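Local coordinates for putative primosome component (Streptococcus pyogenes serotype M3, PDB 2QGZ), which probably binds ATP through a P-loop and acts as a helicase loader, a putative component of the primosome that starts bacterial DNA replication, at residues 243-248 with 285-290; 145-150 with 180-185. One frame throughout, in Å; residues are numbered along the deposited sequence.

Contact 1: 243-248 with 285-290; sequences YRMLEE and VRYLAR
Met245 lays its terminal methyl over one face of the Tyr287 ring, with CE 3.7 Å from the ring centroid and 23° off the normal, a CH-pi contact displaced toward the rim. The chain bends at its last torsion (chi3 75°), which folds CE back onto the ring, while SD sits obliquely, 4.6 Å from the same centroid, in a Met-aromatic contact. The packing is tightest at Met245 CG, which approaches Tyr287 CD1 to 3.4 Å and also lies 3.9 Å from Leu288 CD2. Methionine suits this place, since its unbranched, bendable chain can touch the ring with CE and SD and the leucine with CG. These side chains join the C-terminal parts of helices 237-247 and 281-288, the first of which closes in a Schellman motif at Glu248, in the parallel-sheet fold of the P-loop NTPase clan. Buried Leu288 points toward helix 237-247 and also touches Thr251 of strand 251-255; Arg244 sends its guanidinium elsewhere, to Thr251 OG1 and nearby backbone carbonyls. The hydroxyl end of Tyr287, an exposed residue, is the looser part. There OH meets a water at 2.8 Å, in the plane of the ring, and that water donates a long bond to Met245 O at 3.3 Å.

Contact 2: 145-150 with 180-185; sequences EQYPSA and KGVSTT
Tyr147 reaches across to Val182, its ring overlapping the valine obliquely, with CE1 4.1 Å from Val182 CB and OH 4.0 Å from Val182 CG2. The two side chains come from opposite directions and meet in loose van der Waals contact. With CG anti to the backbone N (chi1 -177°), the tyrosine extends from the C-terminal end region of helix 131-146 toward the loop that leads into strand 184-188. Pro148, which follows a cis peptide bond, places CB 3.8 Å above the plane of the same ring, over its centre, so the aromatic is backed by its own neighbour in sequence. Lys180 supplies the second half of the contact. Its chain is bent at chi2 and chi4, and it is the methylene CE that meets Tyr147 O closely, at 3.0 Å. The ammonium NZ makes its hydrogen bond to Val144 O instead and lies 3.7 Å from Glu145 O, near the end of helix 131-146, where the helix dipole would probably welcome a positive charge. A long lysine suits this place because its methylenes can span the gap while its charge reaches the helix end. Within the same loop as Tyr147, Ser149 OG donates to Gln146 O at 2.6 Å, from above the carbonyl plane. Tyr147 and Val182 both touch Leu176 of helix 165-179 and Pro216, and Tyr147 also touches Val217 of strand 217-221.

In the fold
Both segments of contact 2 precede those of contact 1 in the sequence; the centres of the two contacts are about 15 Å apart and their nearest atoms about 4 Å, without touching. Both reach the same parallel sheet, in the strand order 109-112, 184-188, 217-221, 251-255, 154-158, 289-293. Contact 2 ties the end of helix 131-146 to the approach to strand 184-188, next to the edge strand 109-112, whereas contact 1 joins helices 237-247 and 281-288, the latter running directly into the other edge strand, 289-293. Both belong to the IstB-like ATP-binding region: contact 1 packs two helices together and contact 2 a helix end against a strand approach, in a probable nucleotide-binding core.

Contact 1: 243-248 with 285-290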
ATOM      1  N   TYR A 243       5.534  -2.207  14.436  1.00 30.71           N
ATOM      2  CA  TYR A 243       4.399  -2.930  14.971  1.00 31.49           C
ATOM      3  C   TYR A 243       3.814  -3.936  13.979  1.00 33.92           C
ATOM      4  O   TYR A 243       3.396  -5.026  14.377  1.00 34.97           O
ATOM      5  CB  TYR A 243       3.322  -1.940  15.403  1.00 30.65           C
ATOM      6  CG  TYR A 243       2.004  -2.578  15.754  1.00 30.28           C
ATOM      7  CD1 TYR A 243       1.016  -2.753  14.786  1.00 29.28           C
ATOM      8  CD2 TYR A 243       1.736  -2.995  17.059  1.00 31.00           C
ATOM      9  CE1 TYR A 243      -0.214  -3.327  15.108  1.00 31.54           C
ATOM     10  CE2 TYR A 243       0.511  -3.566  17.400  1.00 31.47           C
ATOM     11  CZ  TYR A 243      -0.461  -3.732  16.419  1.00 34.01           C
ATOM     12  OH  TYR A 243      -1.667  -4.312  16.741  1.00 32.96           O
ATOM     13  N   ARG A 244       3.775  -3.582  12.694  1.00 33.53           N
ATOM     14  CA  ARG A 244       3.227  -4.505  11.714  1.00 34.42           C
ATOM     15  C   ARG A 244       4.199  -5.659  11.469  1.00 34.70           C
ATOM     16  O   ARG A 244       3.778  -6.767  11.131  1.00 33.56           O
ATOM     17  CB  ARG A 244       2.845  -3.767  10.418  1.00 30.63           C
ATOM     18  CG  ARG A 244       1.642  -2.830  10.608  1.00 30.52           C
ATOM     19  CD  ARG A 244       1.215  -2.113   9.315  1.00 31.87           C
ATOM     20  NE  ARG A 244       0.495  -2.999   8.405  1.00 31.49           N
ATOM     21  CZ  ARG A 244      -0.764  -3.397   8.572  1.00 32.85           C
ATOM     22  NH1 ARG A 244      -1.467  -2.988   9.616  1.00 32.26           N
ATOM     23  NH2 ARG A 244      -1.320  -4.221   7.698  1.00 30.95           N
ATOM     24  N   MET A 245       5.492  -5.418  11.667  1.00 35.98           N
ATOM     25  CA  MET A 245       6.474  -6.493  11.508  1.00 37.03           C
ATOM     26  C   MET A 245       6.218  -7.545  12.592  1.00 37.67           C
ATOM     27  O   MET A 245       6.085  -8.734  12.300  1.00 39.54           O
ATOM     28  CB  MET A 245       7.914  -5.963  11.634  1.00 36.19           C
ATOM     29  CG  MET A 245       8.594  -5.667  10.293  1.00 32.78           C
ATOM     30  SD  MET A 245      10.259  -4.948  10.399  1.00 33.21           S
ATOM     31  CE  MET A 245      11.186  -6.394  10.871  1.00 32.18           C
ATOM     32  N   LEU A 246       6.130  -7.100  13.842  1.00 38.28           N
ATOM     33  CA  LEU A 246       5.886  -8.004  14.964  1.00 39.78           C
ATOM     34  C   LEU A 246       4.532  -8.686  14.867  1.00 40.44           C
ATOM     35  O   LEU A 246       4.406  -9.863  15.173  1.00 42.26           O
ATOM     36  CB  LEU A 246       5.963  -7.248  16.293  1.00 38.39           C
ATOM     37  CG  LEU A 246       7.344  -6.903  16.834  1.00 39.06           C
ATOM     38  CD1 LEU A 246       7.212  -5.865  17.936  1.00 39.44           C
ATOM     39  CD2 LEU A 246       8.009  -8.162  17.360  1.00 39.03           C
ATOM     40  N   GLU A 247       3.520  -7.943  14.441  1.00 41.09           N
ATOM     41  CA  GLU A 247       2.171  -8.479  14.321  1.00 41.68           C
ATOM     42  C   GLU A 247       1.926  -9.280  13.035  1.00 41.63           C
ATOM     43  O   GLU A 247       0.832  -9.799  12.826  1.00 41.96           O
ATOM     44  CB  GLU A 247       1.162  -7.331  14.403  1.00 42.40           C
ATOM     45  CG  GLU A 247       0.893  -6.800  15.803  1.00 44.60           C
ATOM     46  CD  GLU A 247      -0.283  -7.502  16.449  1.00 46.75           C
ATOM     47  OE1 GLU A 247      -1.204  -7.905  15.695  1.00 48.40           O
ATOM     48  OE2 GLU A 247      -0.303  -7.640  17.693  1.00 46.31           O
ATOM     49  N   GLU A 248       2.935  -9.367  12.173  1.00 42.17           N
ATOM     50  CA  GLU A 248       2.807 -10.102  10.913  1.00 43.89           C
ATOM     51  C   GLU A 248       1.593  -9.636  10.114  1.00 41.45           C
ATOM     52  O   GLU A 248       0.732 -10.432   9.746  1.00 44.51           O
ATOM     53  CB  GLU A 248       2.707 -11.613  11.174  1.00 45.45           C
ATOM     54  CG  GLU A 248       3.875 -12.180  11.979  1.00 52.39           C
ATOM     55  CD  GLU A 248       3.733 -13.670  12.282  1.00 57.16           C
ATOM     56  OE1 GLU A 248       2.620 -14.113  12.648  1.00 58.46           O
ATOM     57  OE2 GLU A 248       4.741 -14.401  12.169  1.00 60.51           O
ATOM     58  N   VAL A 285      10.950  -1.669   5.563  1.00 40.36           N
ATOM     59  CA  VAL A 285      10.249  -1.672   4.289  1.00 40.32           C
ATOM     60  C   VAL A 285      10.694  -2.902   3.496  1.00 41.13           C
ATOM     61  O   VAL A 285       9.860  -3.649   2.979  1.00 39.67           O
ATOM     62  CB  VAL A 285      10.559  -0.405   3.463  1.00 39.98           C
ATOM     63  CG1 VAL A 285       9.820  -0.457   2.140  1.00 37.40           C
ATOM     64  CG2 VAL A 285      10.146   0.832   4.230  1.00 38.43           C
ATOM     65  N   ARG A 286      12.010  -3.118   3.416  1.00 41.52           N
ATOM     66  CA  ARG A 286      12.551  -4.255   2.679  1.00 41.92           C
ATOM     67  C   ARG A 286      12.127  -5.573   3.292  1.00 41.07           C
ATOM     68  O   ARG A 286      12.072  -6.594   2.616  1.00 41.92           O
ATOM     69  CB  ARG A 286      14.081  -4.219   2.640  1.00 45.19           C
ATOM     70  CG  ARG A 286      14.695  -3.065   1.869  1.00 50.27           C
ATOM     71  CD  ARG A 286      16.195  -3.286   1.713  1.00 55.77           C
ATOM     72  NE  ARG A 286      16.838  -2.226   0.937  1.00 61.74           N
ATOM     73  CZ  ARG A 286      17.192  -1.038   1.427  1.00 64.64           C
ATOM     74  NH1 ARG A 286      16.976  -0.745   2.706  1.00 64.44           N
ATOM     75  NH2 ARG A 286      17.752  -0.134   0.630  1.00 65.84           N
ATOM     76  N   TYR A 287      11.840  -5.566   4.583  1.00 41.04           N
ATOM     77  CA  TYR A 287      11.437  -6.802   5.231  1.00 40.75           C
ATOM     78  C   TYR A 287       9.954  -7.100   4.979  1.00 38.60           C
ATOM     79  O   TYR A 287       9.572  -8.254   4.786  1.00 37.25           O
ATOM     80  CB  TYR A 287      11.747  -6.724   6.733  1.00 42.35           C
ATOM     81  CG  TYR A 287      11.225  -7.891   7.532  1.00 43.89           C
ATOM     82  CD1 TYR A 287       9.922  -7.894   8.024  1.00 45.33           C
ATOM     83  CD2 TYR A 287      12.013  -9.012   7.759  1.00 46.45           C
ATOM     84  CE1 TYR A 287       9.415  -8.987   8.716  1.00 47.46           C
ATOM     85  CE2 TYR A 287      11.516 -10.116   8.449  1.00 49.13           C
ATOM     86  CZ  TYR A 287      10.214 -10.098   8.921  1.00 48.32           C
ATOM     87  OH  TYR A 287       9.697 -11.201   9.567  1.00 47.54           O
ATOM     88  N   LEU A 288       9.132  -6.055   4.952  1.00 37.59           N
ATOM     89  CA  LEU A 288       7.692  -6.205   4.742  1.00 36.26           C
ATOM     90  C   LEU A 288       7.237  -6.378   3.294  1.00 36.09           C
ATOM     91  O   LEU A 288       6.197  -6.993   3.046  1.00 33.98           O
ATOM     92  CB  LEU A 288       6.956  -5.004   5.335  1.00 35.34           C
ATOM     93  CG  LEU A 288       6.994  -4.857   6.850  1.00 35.50           C
ATOM     94  CD1 LEU A 288       6.716  -3.421   7.240  1.00 32.21           C
ATOM     95  CD2 LEU A 288       5.982  -5.802   7.458  1.00 34.78           C
ATOM     96  N   ALA A 289       7.999  -5.859   2.334  1.00 35.42           N
ATOM     97  CA  ALA A 289       7.558  -5.966   0.942  1.00 37.25           C
ATOM     98  C   ALA A 289       8.633  -6.250  -0.103  1.00 38.11           C
ATOM     99  O   ALA A 289       9.795  -5.889   0.063  1.00 40.54           O
ATOM    100  CB  ALA A 289       6.804  -4.703   0.563  1.00 34.91           C
ATOM    101  N   ARG A 290       8.228  -6.899  -1.187  1.00 39.38           N
ATOM    102  CA  ARG A 290       9.140  -7.225  -2.275  1.00 41.38           C
ATOM    103  C   ARG A 290       9.037  -6.126  -3.326  1.00 41.41           C
ATOM    104  O   ARG A 290       7.945  -5.694  -3.675  1.00 40.86           O
ATOM    105  CB  ARG A 290       8.779  -8.589  -2.867  1.00 46.68           C
ATOM    106  CG  ARG A 290       9.077  -9.763  -1.926  1.00 54.49           C
ATOM    107  CD  ARG A 290      10.595 -10.005  -1.811  1.00 60.92           C
ATOM    108  NE  ARG A 290      10.972 -10.873  -0.690  1.00 65.49           N
ATOM    109  CZ  ARG A 290      10.966 -10.499   0.591  1.00 68.06           C
ATOM    110  NH1 ARG A 290      10.600  -9.267   0.930  1.00 68.37           N
ATOM    111  NH2 ARG A 290      11.333 -11.356   1.538  1.00 68.18           N
TER
HETATM  112  O   HOH W   1       6.926 -10.882   9.944  1.00 67.98           O

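Contact 2: 145-150 with 180-185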
ATOM      1  N   GLU A 145      -5.255 -14.894  -3.431  1.00 41.77           N
ATOM      2  CA  GLU A 145      -5.525 -16.324  -3.399  1.00 45.51           C
ATOM      3  C   GLU A 145      -4.958 -17.015  -2.149  1.00 46.24           C
ATOM      4  O   GLU A 145      -5.603 -17.888  -1.562  1.00 46.20           O
ATOM      5  CB  GLU A 145      -4.952 -16.954  -4.674  1.00 47.58           C
ATOM      6  CG  GLU A 145      -5.538 -18.289  -5.063  1.00 50.57           C
ATOM      7  CD  GLU A 145      -4.946 -18.840  -6.361  1.00 52.22           C
ATOM      8  OE1 GLU A 145      -5.307 -19.974  -6.740  1.00 52.30           O
ATOM      9  OE2 GLU A 145      -4.123 -18.148  -7.002  1.00 49.69           O
ATOM     10  N   GLN A 146      -3.762 -16.604  -1.735  1.00 46.88           N
ATOM     11  CA  GLN A 146      -3.096 -17.193  -0.576  1.00 47.64           C
ATOM     12  C   GLN A 146      -3.372 -16.528   0.782  1.00 47.55           C
ATOM     13  O   GLN A 146      -2.822 -16.947   1.793  1.00 46.97           O
ATOM     14  CB  GLN A 146      -1.588 -17.227  -0.836  1.00 47.76           C
ATOM     15  CG  GLN A 146      -1.210 -18.102  -2.011  1.00 50.41           C
ATOM     16  CD  GLN A 146       0.181 -17.817  -2.556  1.00 52.99           C
ATOM     17  OE1 GLN A 146       0.551 -18.324  -3.616  1.00 54.29           O
ATOM     18  NE2 GLN A 146       0.956 -17.005  -1.840  1.00 51.03           N
ATOM     19  N   TYR A 147      -4.223 -15.508   0.812  1.00 47.95           N
ATOM     20  CA  TYR A 147      -4.525 -14.823   2.065  1.00 47.82           C
ATOM     21  C   TYR A 147      -5.523 -15.578   2.949  1.00 50.19           C
ATOM     22  O   TYR A 147      -6.598 -15.969   2.498  1.00 50.40           O
ATOM     23  CB  TYR A 147      -5.062 -13.417   1.787  1.00 44.77           C
ATOM     24  CG  TYR A 147      -5.329 -12.626   3.044  1.00 43.02           C
ATOM     25  CD1 TYR A 147      -6.541 -12.747   3.727  1.00 40.91           C
ATOM     26  CD2 TYR A 147      -4.340 -11.808   3.593  1.00 42.13           C
ATOM     27  CE1 TYR A 147      -6.758 -12.077   4.929  1.00 40.97           C
ATOM     28  CE2 TYR A 147      -4.542 -11.137   4.797  1.00 42.16           C
ATOM     29  CZ  TYR A 147      -5.751 -11.275   5.460  1.00 41.92           C
ATOM     30  OH  TYR A 147      -5.942 -10.626   6.657  1.00 40.07           O
ATOM     31  N   PRO A 148      -5.182 -15.781   4.233  1.00 53.03           N
ATOM     32  CA  PRO A 148      -3.934 -15.350   4.871  1.00 54.74           C
ATOM     33  C   PRO A 148      -2.868 -16.445   4.874  1.00 55.51           C
ATOM     34  O   PRO A 148      -3.185 -17.632   4.903  1.00 55.36           O
ATOM     35  CB  PRO A 148      -4.385 -15.004   6.280  1.00 54.90           C
ATOM     36  CG  PRO A 148      -5.380 -16.098   6.547  1.00 53.79           C
ATOM     37  CD  PRO A 148      -6.180 -16.153   5.254  1.00 53.10           C
ATOM     38  N   SER A 149      -1.606 -16.032   4.836  1.00 57.21           N
ATOM     39  CA  SER A 149      -0.485 -16.961   4.852  1.00 57.76           C
ATOM     40  C   SER A 149       0.394 -16.613   6.030  1.00 58.81           C
ATOM     41  O   SER A 149       0.209 -15.578   6.668  1.00 58.25           O
ATOM     42  CB  SER A 149       0.336 -16.856   3.569  1.00 58.37           C
ATOM     43  OG  SER A 149      -0.388 -17.357   2.465  1.00 59.93           O
ATOM     44  N   ALA A 150       1.361 -17.479   6.303  1.00 61.47           N
ATOM     45  CA  ALA A 150       2.274 -17.293   7.421  1.00 63.93           C
ATOM     46  C   ALA A 150       2.851 -15.878   7.518  1.00 65.74           C
ATOM     47  O   ALA A 150       2.325 -15.025   8.245  1.00 65.92           O
ATOM     48  CB  ALA A 150       3.401 -18.317   7.331  1.00 63.66           C
ATOM     49  N   LYS A 180     -12.474 -12.654  -0.038  1.00 55.03           N
ATOM     50  CA  LYS A 180     -12.338 -12.890   1.384  1.00 53.00           C
ATOM     51  C   LYS A 180     -13.179 -11.763   1.975  1.00 53.16           C
ATOM     52  O   LYS A 180     -13.783 -10.997   1.221  1.00 53.60           O
ATOM     53  CB  LYS A 180     -10.878 -12.754   1.792  1.00 53.04           C
ATOM     54  CG  LYS A 180      -9.929 -13.650   0.996  1.00 52.31           C
ATOM     55  CD  LYS A 180     -10.330 -15.098   1.103  1.00 53.27           C
ATOM     56  CE  LYS A 180      -9.142 -16.024   0.889  1.00 55.57           C
ATOM     57  NZ  LYS A 180      -8.495 -15.834  -0.428  1.00 56.82           N
ATOM     58  N   GLY A 181     -13.246 -11.644   3.294  1.00 49.99           N
ATOM     59  CA  GLY A 181     -14.045 -10.562   3.849  1.00 49.74           C
ATOM     60  C   GLY A 181     -13.183  -9.519   4.532  1.00 49.60           C
ATOM     61  O   GLY A 181     -13.653  -8.755   5.373  1.00 49.71           O
ATOM     62  N   VAL A 182     -11.916  -9.478   4.136  1.00 49.47           N
ATOM     63  CA  VAL A 182     -10.926  -8.586   4.719  1.00 48.48           C
ATOM     64  C   VAL A 182     -11.010  -7.107   4.369  1.00 46.76           C
ATOM     65  O   VAL A 182     -11.305  -6.727   3.238  1.00 47.54           O
ATOM     66  CB  VAL A 182      -9.508  -9.097   4.385  1.00 50.08           C
ATOM     67  CG1 VAL A 182      -9.380  -9.313   2.891  1.00 49.93           C
ATOM     68  CG2 VAL A 182      -8.462  -8.111   4.880  1.00 50.10           C
ATOM     69  N   SER A 183     -10.740  -6.280   5.375  1.00 45.02           N
ATOM     70  CA  SER A 183     -10.742  -4.830   5.237  1.00 43.88           C
ATOM     71  C   SER A 183      -9.327  -4.402   4.872  1.00 41.46           C
ATOM     72  O   SER A 183      -8.355  -5.016   5.296  1.00 39.83           O
ATOM     73  CB  SER A 183     -11.137  -4.160   6.561  1.00 45.97           C
ATOM     74  OG  SER A 183     -12.435  -4.549   6.981  1.00 49.48           O
ATOM     75  N   THR A 184      -9.217  -3.350   4.082  1.00 39.47           N
ATOM     76  CA  THR A 184      -7.922  -2.842   3.673  1.00 38.83           C
ATOM     77  C   THR A 184      -7.982  -1.341   3.837  1.00 38.82           C
ATOM     78  O   THR A 184      -9.055  -0.748   3.729  1.00 41.04           O
ATOM     79  CB  THR A 184      -7.621  -3.161   2.180  1.00 38.54           C
ATOM     80  OG1 THR A 184      -7.498  -4.576   1.995  1.00 36.87           O
ATOM     81  CG2 THR A 184      -6.323  -2.499   1.741  1.00 38.91           C
ATOM     82  N   THR A 185      -6.839  -0.729   4.119  1.00 38.49           N
ATOM     83  CA  THR A 185      -6.779   0.713   4.247  1.00 38.36           C
ATOM     84  C   THR A 185      -5.784   1.225   3.226  1.00 38.74           C
ATOM     85  O   THR A 185      -4.638   0.771   3.176  1.00 37.29           O
ATOM     86  CB  THR A 185      -6.324   1.163   5.643  1.00 39.94           C
ATOM     87  OG1 THR A 185      -7.316   0.799   6.607  1.00 44.32           O
ATOM     88  CG2 THR A 185      -6.135   2.677   5.678  1.00 38.61           C
TER